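Local coordinates for protein subdomain of Desmoplakin Carboxy-Terminal domain (DPCT) (Homo sapiens, PDB 1LM5) that probably helps anchor intermediate filaments to desmosomes through plakin repeats in the carboxy-terminal part of desmoplakin, at residues B[122-127]-B[160-165]. Residues are numbered along the deposited sequence; the frame is centred on the assembly and turned at random.
Sequences QYLTGG and SSYAKI
Y162 reaches from the loop that follows helix 150-157 to Y123 and L124 near the end of helix 112-124, within the plakin repeat fold. It is the sole residue of 160-165 to touch 122-127, and does so through its ring edge and its hydroxyl. With chi1 at -78°, CG lies beside the backbone N and anti to the carbonyl carbon, which points the ring at the end region of helix 112-124, so the side chains meet although the CA atoms of L124 and Y162 stay 10.5 Å apart. L124 and Y162 run past each other in opposite directions, and L124 CD1 lies at the ring's edge, near its plane: CD1 of L124 comes to 3.4 Å from CE1 of Y162, and CG of L124 to 3.5 Å from the same carbon. Y123 is met differently. Its side chain crosses that of Y162 at about a right angle, and the phenol oxygen approaches its ring obliquely. A trans chi1 of -174° swings the Y123 ring beside its carbonyl carbon, bringing CD2 up to the Y162 hydroxyl. That hydroxyl, buried between the helices, is hydrogen-bonded to L156 O, which ties the ring's far end to helix 150-157. L124 also packs on helix 177-183, while the Y123 ring forms a cation-pi contact with R151 of the second subunit. Further along the chain, the backbone turns through G126 and G127, and Q122 O accepts from both T125 N and G127 N. The closest approach across the contact is 3.1 Å, from Y162 OH to Y123 CD2.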
ATOM      1  N   GLN B 122      11.259  -4.820  -2.414  1.00 15.39           N
ATOM      2  CA  GLN B 122       9.806  -4.784  -2.348  1.00 16.28           C
ATOM      3  C   GLN B 122       9.282  -6.050  -1.698  1.00 17.58           C
ATOM      4  O   GLN B 122       8.493  -6.002  -0.757  1.00 16.33           O
ATOM      5  CB  GLN B 122       9.211  -4.627  -3.754  1.00 17.13           C
ATOM      6  CG  GLN B 122       9.595  -3.318  -4.431  1.00 16.44           C
ATOM      7  CD  GLN B 122       9.101  -3.222  -5.866  1.00 19.76           C
ATOM      8  OE1 GLN B 122       8.641  -4.208  -6.448  1.00 18.29           O
ATOM      9  NE2 GLN B 122       9.215  -2.031  -6.449  1.00 17.61           N
ATOM     10  N   TYR B 123       9.739  -7.188  -2.201  1.00 18.18           N
ATOM     11  CA  TYR B 123       9.302  -8.467  -1.684  1.00 18.88           C
ATOM     12  C   TYR B 123       9.432  -8.560  -0.169  1.00 18.52           C
ATOM     13  O   TYR B 123       8.477  -8.899   0.530  1.00 17.31           O
ATOM     14  CB  TYR B 123      10.110  -9.581  -2.338  1.00 19.51           C
ATOM     15  CG  TYR B 123       9.614 -10.944  -1.958  1.00 23.14           C
ATOM     16  CD1 TYR B 123       8.482 -11.477  -2.554  1.00 25.69           C
ATOM     17  CD2 TYR B 123      10.255 -11.689  -0.966  1.00 23.61           C
ATOM     18  CE1 TYR B 123       7.997 -12.714  -2.178  1.00 26.56           C
ATOM     19  CE2 TYR B 123       9.777 -12.926  -0.586  1.00 25.42           C
ATOM     20  CZ  TYR B 123       8.647 -13.433  -1.195  1.00 27.62           C
ATOM     21  OH  TYR B 123       8.153 -14.661  -0.820  1.00 31.39           O
ATOM     22  N   LEU B 124      10.625  -8.254   0.326  1.00 19.58           N
ATOM     23  CA  LEU B 124      10.923  -8.306   1.748  1.00 19.76           C
ATOM     24  C   LEU B 124      10.116  -7.341   2.589  1.00 20.38           C
ATOM     25  O   LEU B 124       9.993  -7.531   3.790  1.00 21.63           O
ATOM     26  CB  LEU B 124      12.408  -8.027   1.989  1.00 17.63           C
ATOM     27  CG  LEU B 124      13.382  -9.144   1.614  1.00 21.21           C
ATOM     28  CD1 LEU B 124      14.807  -8.618   1.707  1.00 20.64           C
ATOM     29  CD2 LEU B 124      13.171 -10.345   2.534  1.00 20.92           C
ATOM     30  N   THR B 125       9.560  -6.314   1.965  1.00 19.76           N
ATOM     31  CA  THR B 125       8.807  -5.334   2.724  1.00 20.32           C
ATOM     32  C   THR B 125       7.305  -5.370   2.492  1.00 21.61           C
ATOM     33  O   THR B 125       6.616  -4.375   2.707  1.00 20.75           O
ATOM     34  CB  THR B 125       9.333  -3.919   2.452  1.00 21.17           C
ATOM     35  OG1 THR B 125       9.337  -3.665   1.039  1.00 17.32           O
ATOM     36  CG2 THR B 125      10.769  -3.779   2.994  1.00 19.24           C
ATOM     37  N   GLY B 126       6.795  -6.512   2.055  1.00 22.20           N
ATOM     38  CA  GLY B 126       5.362  -6.605   1.856  1.00 23.28           C
ATOM     39  C   GLY B 126       4.911  -7.221   0.553  1.00 23.11           C
ATOM     40  O   GLY B 126       3.845  -7.826   0.497  1.00 25.88           O
ATOM     41  N   GLY B 127       5.708  -7.072  -0.498  1.00 20.77           N
ATOM     42  CA  GLY B 127       5.322  -7.642  -1.768  1.00 17.90           C
ATOM     43  C   GLY B 127       5.717  -6.743  -2.909  1.00 16.50           C
ATOM     44  O   GLY B 127       5.932  -5.546  -2.724  1.00 16.04           O
ATOM     45  N   SER B 160      16.717 -16.370   2.062  1.00 37.47           N
ATOM     46  CA  SER B 160      17.984 -16.780   2.646  1.00 38.00           C
ATOM     47  C   SER B 160      19.118 -16.717   1.639  1.00 38.02           C
ATOM     48  O   SER B 160      20.270 -16.499   2.011  1.00 38.85           O
ATOM     49  CB  SER B 160      17.876 -18.206   3.196  1.00 40.13           C
ATOM     50  OG  SER B 160      16.856 -18.298   4.174  1.00 42.86           O
ATOM     51  N   SER B 161      18.794 -16.887   0.363  1.00 36.32           N
ATOM     52  CA  SER B 161      19.815 -16.872  -0.679  1.00 35.73           C
ATOM     53  C   SER B 161      19.996 -15.547  -1.424  1.00 33.98           C
ATOM     54  O   SER B 161      20.639 -15.508  -2.475  1.00 35.17           O
ATOM     55  CB  SER B 161      19.536 -17.986  -1.690  1.00 38.29           C
ATOM     56  OG  SER B 161      18.292 -17.773  -2.336  1.00 43.38           O
ATOM     57  N   TYR B 162      19.438 -14.467  -0.898  1.00 31.45           N
ATOM     58  CA  TYR B 162      19.599 -13.170  -1.549  1.00 28.98           C
ATOM     59  C   TYR B 162      21.066 -12.763  -1.545  1.00 28.04           C
ATOM     60  O   TYR B 162      21.788 -13.012  -0.578  1.00 26.29           O
ATOM     61  CB  TYR B 162      18.813 -12.085  -0.820  1.00 27.16           C
ATOM     62  CG  TYR B 162      17.331 -12.056  -1.079  1.00 25.48           C
ATOM     63  CD1 TYR B 162      16.550 -11.021  -0.568  1.00 25.42           C
ATOM     64  CD2 TYR B 162      16.699 -13.057  -1.820  1.00 23.39           C
ATOM     65  CE1 TYR B 162      15.185 -10.977  -0.777  1.00 25.40           C
ATOM     66  CE2 TYR B 162      15.327 -13.023  -2.035  1.00 24.83           C
ATOM     67  CZ  TYR B 162      14.575 -11.984  -1.512  1.00 26.45           C
ATOM     68  OH  TYR B 162      13.210 -11.952  -1.687  1.00 25.25           O
ATOM     69  N   ALA B 163      21.495 -12.109  -2.617  1.00 26.62           N
ATOM     70  CA  ALA B 163      22.872 -11.660  -2.729  1.00 25.71           C
ATOM     71  C   ALA B 163      23.194 -10.713  -1.574  1.00 25.60           C
ATOM     72  O   ALA B 163      22.356  -9.916  -1.172  1.00 23.14           O
ATOM     73  CB  ALA B 163      23.073 -10.954  -4.057  1.00 25.04           C
ATOM     74  N   LYS B 164      24.405 -10.808  -1.039  1.00 25.03           N
ATOM     75  CA  LYS B 164      24.826  -9.940   0.067  1.00 26.55           C
ATOM     76  C   LYS B 164      25.240  -8.608  -0.546  1.00 26.60           C
ATOM     77  O   LYS B 164      26.425  -8.308  -0.686  1.00 28.69           O
ATOM     78  CB  LYS B 164      26.005 -10.576   0.806  1.00 26.53           C
ATOM     79  CG  LYS B 164      25.749 -12.008   1.277  1.00 27.75           C
ATOM     80  CD  LYS B 164      24.551 -12.089   2.225  1.00 28.57           C
ATOM     81  CE  LYS B 164      24.372 -13.488   2.803  1.00 30.89           C
ATOM     82  NZ  LYS B 164      23.175 -13.584   3.704  1.00 27.18           N
ATOM     83  N   ILE B 165      24.245  -7.808  -0.911  1.00 25.96           N
ATOM     84  CA  ILE B 165      24.484  -6.530  -1.566  1.00 25.13           C
ATOM     85  C   ILE B 165      24.787  -5.372  -0.633  1.00 24.01           C
ATOM     86  O   ILE B 165      25.042  -4.259  -1.088  1.00 23.72           O
ATOM     87  CB  ILE B 165      23.271  -6.140  -2.431  1.00 26.12           C
ATOM     88  CG1 ILE B 165      22.047  -5.934  -1.536  1.00 27.59           C
ATOM     89  CG2 ILE B 165      22.998  -7.231  -3.459  1.00 26.63           C
ATOM     90  CD1 ILE B 165      20.808  -5.493  -2.285  1.00 28.42           C
TER